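Putative alpha/beta hydrolase fold protein (Candidatus Nitrososphaera gargensis, PDB 5A62) probably acts as a carboxylesterase, hydrolysing ester bonds with the alpha/beta hydrolase fold. Local coordinates at residues Pro7-Glu16 with Glu57-Lys68. Sequence-based numbering, arbitrary orientation.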
# COMPACT_ATOMS: atom_id res chain seq x y z
N PRO A 7 20.84 -10.11 -0.35
CA PRO A 7 20.53 -11.48 -0.72
C PRO A 7 19.13 -11.88 -0.29
O PRO A 7 18.54 -12.77 -0.90
CB PRO A 7 21.60 -12.31 -0.01
CG PRO A 7 22.11 -11.43 1.06
CD PRO A 7 21.82 -9.99 0.74
N SER A 8 18.56 -11.24 0.67
CA SER A 8 17.25 -11.70 1.17
C SER A 8 16.03 -11.11 0.47
O SER A 8 14.99 -11.78 0.44
CB SER A 8 17.15 -11.47 2.65
OG SER A 8 17.50 -10.18 2.99
N ASN A 9 16.13 -9.89 -0.04
CA ASN A 9 15.00 -9.31 -0.76
C ASN A 9 15.33 -8.92 -2.21
O ASN A 9 14.47 -8.52 -2.97
CB ASN A 9 14.41 -8.14 0.02
CG ASN A 9 15.36 -6.97 0.13
OD1 ASN A 9 16.18 -6.76 -0.71
ND2 ASN A 9 15.22 -6.20 1.18
N SER A 10 16.58 -9.17 -2.65
CA SER A 10 17.06 -8.92 -3.99
C SER A 10 17.00 -7.47 -4.45
O SER A 10 17.27 -7.20 -5.60
CB SER A 10 16.41 -9.82 -5.00
OG SER A 10 16.53 -11.20 -4.60
N VAL A 11 16.75 -6.55 -3.55
CA VAL A 11 16.88 -5.13 -3.89
C VAL A 11 18.32 -4.77 -4.05
O VAL A 11 19.11 -5.02 -3.12
CB VAL A 11 16.21 -4.25 -2.83
CG1 VAL A 11 16.36 -2.77 -3.14
CG2 VAL A 11 14.67 -4.56 -2.72
N SER A 12 18.68 -4.17 -5.14
CA SER A 12 20.05 -3.66 -5.37
C SER A 12 19.98 -2.14 -5.44
O SER A 12 19.60 -1.56 -6.44
CB SER A 12 20.59 -4.23 -6.61
OG SER A 12 21.91 -3.87 -6.78
N THR A 13 20.35 -1.50 -4.33
CA THR A 13 20.30 -0.07 -4.20
C THR A 13 21.49 0.55 -4.83
O THR A 13 22.65 0.29 -4.45
CB THR A 13 20.31 0.31 -2.71
OG1 THR A 13 19.07 -0.15 -2.11
CG2 THR A 13 20.48 1.76 -2.51
N TYR A 14 21.25 1.44 -5.77
CA TYR A 14 22.29 2.31 -6.29
C TYR A 14 22.54 3.43 -5.37
O TYR A 14 21.59 4.13 -4.92
CB TYR A 14 21.95 2.87 -7.67
CG TYR A 14 23.02 3.72 -8.22
CD1 TYR A 14 24.13 3.15 -8.88
CD2 TYR A 14 23.00 5.07 -8.04
CE1 TYR A 14 25.17 3.98 -9.32
CE2 TYR A 14 24.01 5.89 -8.51
CZ TYR A 14 25.07 5.30 -9.13
OH TYR A 14 26.12 6.11 -9.55
N TYR A 15 23.80 3.68 -5.04
CA TYR A 15 24.20 4.78 -4.21
C TYR A 15 25.47 5.42 -4.64
O TYR A 15 26.19 4.81 -5.41
CB TYR A 15 24.30 4.34 -2.73
CG TYR A 15 25.52 3.50 -2.46
CD1 TYR A 15 25.52 2.15 -2.60
CD2 TYR A 15 26.65 4.14 -1.98
CE1 TYR A 15 26.64 1.38 -2.36
CE2 TYR A 15 27.81 3.40 -1.79
CZ TYR A 15 27.79 2.04 -1.96
OH TYR A 15 28.90 1.21 -1.72
N GLU A 16 25.72 6.62 -4.14
CA GLU A 16 27.04 7.33 -4.30
C GLU A 16 27.43 7.83 -2.96
O GLU A 16 26.65 8.24 -2.14
CB GLU A 16 26.97 8.44 -5.31
CG GLU A 16 26.61 7.96 -6.69
CD GLU A 16 26.32 9.08 -7.66
OE1 GLU A 16 26.34 10.28 -7.31
OE2 GLU A 16 26.03 8.76 -8.86
N GLU A 57 19.21 5.85 -4.55
CA GLU A 57 17.99 5.76 -5.30
C GLU A 57 17.08 4.76 -4.65
O GLU A 57 17.41 3.62 -4.39
CB GLU A 57 18.28 5.50 -6.77
CG GLU A 57 18.93 6.74 -7.40
CD GLU A 57 19.52 6.70 -8.75
OE1 GLU A 57 19.70 5.63 -9.34
OE2 GLU A 57 19.76 7.83 -9.24
N LEU A 58 15.84 5.22 -4.39
CA LEU A 58 14.77 4.41 -3.88
C LEU A 58 14.38 3.26 -4.78
O LEU A 58 14.60 3.30 -5.96
CB LEU A 58 13.53 5.27 -3.64
CG LEU A 58 13.69 6.38 -2.63
CD1 LEU A 58 12.35 7.16 -2.57
CD2 LEU A 58 14.14 5.94 -1.28
N ARG A 59 13.72 2.25 -4.22
CA ARG A 59 13.24 1.09 -4.99
C ARG A 59 12.56 1.53 -6.24
O ARG A 59 11.66 2.44 -6.23
CB ARG A 59 12.24 0.24 -4.20
CG ARG A 59 12.88 -0.40 -2.99
CD ARG A 59 11.97 -1.40 -2.40
NE ARG A 59 12.54 -1.94 -1.16
CZ ARG A 59 12.09 -3.03 -0.55
NH1 ARG A 59 11.12 -3.75 -1.10
NH2 ARG A 59 12.71 -3.38 0.59
N GLY A 60 12.97 0.98 -7.36
CA GLY A 60 12.28 1.21 -8.61
C GLY A 60 12.51 2.56 -9.25
O GLY A 60 11.82 2.96 -10.24
N HIS A 61 13.44 3.36 -8.71
CA HIS A 61 13.76 4.66 -9.22
C HIS A 61 15.17 4.60 -9.85
O HIS A 61 16.14 4.22 -9.22
CB HIS A 61 13.75 5.70 -8.12
CG HIS A 61 12.36 6.05 -7.67
ND1 HIS A 61 11.46 5.17 -7.11
CD2 HIS A 61 11.71 7.23 -7.79
CE1 HIS A 61 10.32 5.81 -6.88
NE2 HIS A 61 10.44 7.05 -7.29
N HIS A 62 15.23 4.90 -11.16
CA HIS A 62 16.49 5.02 -11.95
C HIS A 62 17.23 3.71 -11.84
O HIS A 62 16.77 2.68 -12.34
CB HIS A 62 17.24 6.27 -11.53
CG HIS A 62 18.36 6.70 -12.43
ND1 HIS A 62 18.57 6.27 -13.71
CD2 HIS A 62 19.35 7.55 -12.13
CE1 HIS A 62 19.65 6.90 -14.19
NE2 HIS A 62 20.13 7.67 -13.27
N ARG A 63 18.37 3.71 -11.17
CA ARG A 63 19.27 2.53 -11.14
C ARG A 63 18.94 1.52 -10.12
O ARG A 63 19.51 0.42 -10.17
CB ARG A 63 20.72 2.99 -11.02
CG ARG A 63 21.16 3.72 -12.27
CD ARG A 63 22.37 4.61 -12.07
NE ARG A 63 22.04 5.83 -11.31
CZ ARG A 63 22.72 6.95 -11.32
NH1 ARG A 63 23.83 7.04 -12.06
NH2 ARG A 63 22.31 7.99 -10.65
N THR A 64 18.03 1.76 -9.20
CA THR A 64 17.58 0.78 -8.22
C THR A 64 16.37 0.00 -8.70
O THR A 64 15.43 0.58 -9.20
CB THR A 64 17.30 1.46 -6.87
OG1 THR A 64 18.50 2.09 -6.41
CG2 THR A 64 16.80 0.47 -5.82
N ASN A 65 16.42 -1.28 -8.58
CA ASN A 65 15.39 -2.22 -8.92
C ASN A 65 14.34 -2.37 -7.85
O ASN A 65 14.31 -1.58 -6.91
CB ASN A 65 16.00 -3.54 -9.29
CG ASN A 65 16.53 -4.26 -8.09
OD1 ASN A 65 16.78 -3.68 -7.07
ND2 ASN A 65 16.59 -5.58 -8.19
N MET A 66 13.42 -3.35 -7.99
CA MET A 66 12.44 -3.64 -7.01
C MET A 66 12.70 -4.86 -6.15
O MET A 66 12.16 -4.94 -5.05
CB MET A 66 11.07 -3.78 -7.70
CG MET A 66 10.55 -2.54 -8.40
SD MET A 66 10.14 -1.21 -7.28
CE MET A 66 8.67 -1.85 -6.41
N GLY A 67 13.55 -5.77 -6.57
CA GLY A 67 13.73 -7.01 -5.83
C GLY A 67 12.66 -8.03 -6.12
O GLY A 67 12.01 -8.04 -7.18
N LYS A 68 12.45 -8.89 -5.16
CA LYS A 68 11.60 -10.04 -5.23
C LYS A 68 10.16 -9.65 -5.34
O LYS A 68 9.34 -10.45 -5.78
CB LYS A 68 11.80 -10.86 -3.91
CG LYS A 68 13.09 -11.68 -3.84
CD LYS A 68 13.14 -12.62 -2.64
CE LYS A 68 14.51 -13.28 -2.57
NZ LYS A 68 14.57 -14.05 -1.32
O HOH W 1 11.75 -6.88 -2.93
O HOH W 2 12.06 -6.24 1.77
O HOH W 3 19.49 -2.09 -9.11
O HOH W 4 16.99 1.82 -2.27
O HOH W 5 24.40 9.92 -10.58
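The guanidinium of R63 lies nearly flat on the Y14 ring, planes 14° apart, an offset cation-pi stack in which R63 CD sits over the ring face 3.8 Å from its centroid. A bend at chi3 (-73°) folds the arginine over the tyrosine. E57 fixes its rotation side-on: R63 NE reaches E57 OE1 at 3.1 Å and R63 NH2 reaches E57 OE2 at 2.9 Å, the latter oxygen also taking the I36 amide. E16 OE2 accepts from the Y14 hydroxyl on its anti lone pair, and a water links it to R63 NH2.

Next to this stack, T64 OG1 donates a hydrogen bond to E57 O and accepts one from Y14 N at 2.9 Å. N65 spans segment 7-16 with its amide: OD1 receives S12 N at 2.8 Å and ND2 donates almost straight (174°) to S10 O. V11 CG2 packs over the centre of one face of the R59 guanidinium, whose NE is salt-bridged to D80 of helix 74-87.

Toward 7-10 the contact is more open to solvent, though K68 N still donates to N9 O at 3.0 Å. One water bridges N9 O to M66 O; a second takes R59 NH2 and, weakly, N9 ND2. Exposed K68 stretches its NZ to S8 O and to I145 O of the second subunit.

Strand 12-18, near one edge of the alpha/beta hydrolase sheet, is thus tied to the loop between strand 52-56 and helix 74-87 mostly by side chains standing in for backbone partners; the charge of R63 is met by E57, with E16 probably adding some compensation through space.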